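Local structure of Pol protein (Human T-cell leukemia virus type I, 6TJU) at residues H11-K16 with Q29-E34. The protein is a retroviral polyprotein whose integrase part inserts viral DNA into host chromosomes, this chain being the integrase C-terminal domain, which probably binds DNA. Sequence-based numbering, arbitrary orientation.
Sequences HWYYFK and QEALQE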
loop_
_atom_site.group_PDB
_atom_site.type_symbol
_atom_site.label_atom_id
_atom_site.label_comp_id
_atom_site.label_asym_id
_atom_site.label_seq_id
_atom_site.Cartn_x
_atom_site.Cartn_y
_atom_site.Cartn_z
ATOM N N HIS A 11 4.630 -5.087 6.377
ATOM C CA HIS A 11 5.007 -5.133 4.944
ATOM C C HIS A 11 4.803 -3.754 4.287
ATOM O O HIS A 11 3.905 -2.999 4.684
ATOM C CB HIS A 11 4.257 -6.240 4.229
ATOM C CG HIS A 11 4.449 -7.583 4.857
ATOM N ND1 HIS A 11 3.543 -8.606 4.661
ATOM C CD2 HIS A 11 5.420 -8.062 5.674
ATOM C CE1 HIS A 11 3.962 -9.672 5.303
ATOM N NE2 HIS A 11 5.111 -9.363 5.940
ATOM N N TRP A 12 5.658 -3.433 3.328
ATOM C CA TRP A 12 5.702 -2.146 2.596
ATOM C C TRP A 12 5.350 -2.396 1.143
ATOM O O TRP A 12 5.870 -3.344 0.560
ATOM C CB TRP A 12 7.089 -1.507 2.680
ATOM C CG TRP A 12 7.447 -1.116 4.066
ATOM C CD1 TRP A 12 7.547 -1.930 5.156
ATOM C CD2 TRP A 12 7.675 0.205 4.537
ATOM N NE1 TRP A 12 7.866 -1.202 6.256
ATOM C CE2 TRP A 12 7.947 0.112 5.915
ATOM C CE3 TRP A 12 7.672 1.449 3.937
ATOM C CZ2 TRP A 12 8.247 1.225 6.691
ATOM C CZ3 TRP A 12 8.012 2.541 4.682
ATOM C CH2 TRP A 12 8.270 2.433 6.044
ATOM N N TYR A 13 4.550 -1.501 0.566
ATOM C CA TYR A 13 4.029 -1.713 -0.782
ATOM C C TYR A 13 4.030 -0.443 -1.605
ATOM O O TYR A 13 3.546 0.625 -1.167
ATOM C CB TYR A 13 2.599 -2.257 -0.797
ATOM C CG TYR A 13 2.355 -3.543 -0.073
ATOM C CD1 TYR A 13 2.426 -4.761 -0.731
ATOM C CD2 TYR A 13 1.902 -3.532 1.233
ATOM C CE1 TYR A 13 2.168 -5.949 -0.080
ATOM C CE2 TYR A 13 1.619 -4.695 1.893
ATOM C CZ TYR A 13 1.754 -5.916 1.241
ATOM O OH TYR A 13 1.439 -7.080 1.919
ATOM N N TYR A 14 4.461 -0.594 -2.841
ATOM C CA TYR A 14 3.997 0.274 -3.951
ATOM C C TYR A 14 2.504 -0.009 -4.163
ATOM O O TYR A 14 2.060 -1.147 -4.001
ATOM C CB TYR A 14 4.777 0.002 -5.236
ATOM C CG TYR A 14 6.262 0.293 -5.207
ATOM C CD1 TYR A 14 6.752 1.579 -5.441
ATOM C CD2 TYR A 14 7.185 -0.721 -4.964
ATOM C CE1 TYR A 14 8.109 1.831 -5.481
ATOM C CE2 TYR A 14 8.552 -0.471 -4.981
ATOM C CZ TYR A 14 9.019 0.812 -5.235
ATOM O OH TYR A 14 10.357 1.115 -5.229
ATOM N N PHE A 15 1.738 1.025 -4.512
ATOM C CA PHE A 15 0.283 0.917 -4.684
ATOM C C PHE A 15 -0.193 1.818 -5.829
ATOM O O PHE A 15 0.427 2.876 -6.117
ATOM C CB PHE A 15 -0.456 1.147 -3.344
ATOM C CG PHE A 15 -0.457 2.564 -2.836
ATOM C CD1 PHE A 15 0.619 3.031 -2.083
ATOM C CD2 PHE A 15 -1.493 3.438 -3.121
ATOM C CE1 PHE A 15 0.659 4.338 -1.628
ATOM C CE2 PHE A 15 -1.430 4.762 -2.690
ATOM C CZ PHE A 15 -0.364 5.205 -1.943
ATOM N N LYS A 16 -1.284 1.373 -6.472
ATOM C CA LYS A 16 -2.134 2.195 -7.364
ATOM C C LYS A 16 -3.527 2.263 -6.741
ATOM O O LYS A 16 -3.927 1.324 -6.049
ATOM C CB LYS A 16 -2.119 1.599 -8.776
ATOM C CG LYS A 16 -0.839 1.877 -9.520
ATOM C CD LYS A 16 -0.797 1.378 -10.944
ATOM C CE LYS A 16 0.512 1.807 -11.583
ATOM N NZ LYS A 16 0.627 1.387 -12.999
ATOM N N GLN A 29 4.602 2.433 0.836
ATOM C CA GLN A 29 4.003 2.808 2.129
ATOM C C GLN A 29 3.943 1.560 3.000
ATOM O O GLN A 29 3.640 0.440 2.493
ATOM C CB GLN A 29 2.555 3.308 2.006
ATOM C CG GLN A 29 2.399 4.773 1.719
ATOM C CD GLN A 29 3.107 5.672 2.703
ATOM O OE1 GLN A 29 3.309 5.370 3.891
ATOM N NE2 GLN A 29 3.493 6.800 2.161
ATOM N N GLU A 30 4.135 1.755 4.289
ATOM C CA GLU A 30 3.949 0.682 5.307
ATOM C C GLU A 30 2.454 0.373 5.474
ATOM O O GLU A 30 1.647 1.302 5.684
ATOM C CB GLU A 30 4.583 1.085 6.627
ATOM C CG GLU A 30 4.527 0.009 7.696
ATOM C CD GLU A 30 5.109 0.515 8.991
ATOM O OE1 GLU A 30 5.340 1.728 9.108
ATOM O OE2 GLU A 30 5.323 -0.285 9.854
ATOM N N ALA A 31 2.082 -0.894 5.315
ATOM C CA ALA A 31 0.681 -1.351 5.456
ATOM C C ALA A 31 0.313 -1.260 6.936
ATOM O O ALA A 31 1.178 -1.572 7.805
ATOM C CB ALA A 31 0.478 -2.742 4.891
ATOM N N LEU A 32 -0.892 -0.757 7.215
ATOM C CA LEU A 32 -1.380 -0.588 8.601
ATOM C C LEU A 32 -2.034 -1.888 9.022
ATOM O O LEU A 32 -1.965 -2.208 10.181
ATOM C CB LEU A 32 -2.392 0.545 8.673
ATOM C CG LEU A 32 -1.867 1.936 8.329
ATOM C CD1 LEU A 32 -2.966 2.948 8.491
ATOM C CD2 LEU A 32 -0.650 2.335 9.173
ATOM N N GLN A 33 -2.676 -2.578 8.086
ATOM C CA GLN A 33 -3.154 -3.947 8.311
ATOM C C GLN A 33 -3.266 -4.661 6.983
ATOM O O GLN A 33 -3.408 -3.955 5.943
ATOM C CB GLN A 33 -4.515 -3.931 8.992
ATOM C CG GLN A 33 -4.739 -5.174 9.828
ATOM C CD GLN A 33 -5.833 -4.798 10.769
ATOM O OE1 GLN A 33 -6.968 -5.218 10.606
ATOM N NE2 GLN A 33 -5.498 -3.892 11.672
ATOM N N GLU A 34 -3.227 -5.998 7.071
ATOM C CA GLU A 34 -3.382 -6.980 5.962
ATOM C C GLU A 34 -4.618 -7.875 6.195
ATOM O O GLU A 34 -4.886 -8.256 7.326
ATOM C CB GLU A 34 -2.161 -7.897 5.913
ATOM C CG GLU A 34 -0.846 -7.190 6.073
ATOM C CD GLU A 34 -0.161 -7.035 4.746
ATOM O OE1 GLU A 34 1.046 -6.714 4.716
ATOM O OE2 GLU A 34 -0.867 -7.248 3.758
#
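Glu34 OE1 sits where two side chains converge, Tyr13 of strand 12-15 and His11 just ahead of it: the hydroxyl Tyr13 OH donates a hydrogen bond of 2.8 Å to it, and His11 ND1 approaches the same oxygen to 3.1 Å. The tyrosine reaches the lone pair of OE1 on the side of the other carboxylate oxygen, and OE1 in turn lies at the edge of the phenol ring, whose plane stands 72° from the carboxylate. Glu34 meets the hydroxyl because its chain bends at chi2 and turns the carboxylate back toward residues 11-13. The methyl Ala31 CB fills in beside the same ring edge, 3.8 Å from Tyr13 CE2. The hydroxyl's bond probably helps to stabilise the negative charge on OE1, while Arg58 of strand 56-59 packs against His11.

On the sheet face bearing Trp12 and Glu30, the contact is apolar in kind although one partner is an acid. Glu30 CB lies over the centre of the six-membered indole ring, 3.6 Å from its centroid, in a CH-pi contact. With CG anti to the backbone N (chi1 -176°) and the chain extended beyond it, the glutamate runs from over the six-membered ring out past its CE2-CZ2 side, its carboxylate tilted just 10° from the ring plane.

Antiparallel backbone pairing sets this register. Tyr13 and Gln29 form a hydrogen-bonded pair, exchanging N-H...O bonds in both directions, while Ala31 N gives His11 O a nearly straight bond of 2.9 Å. Beyond Ala31 the chain turns into strand 33-35 of the second three-stranded sheet, so the contact bridges both sheets of the small SH3-like beta barrel characteristic of retroviral integrase C-terminal domains.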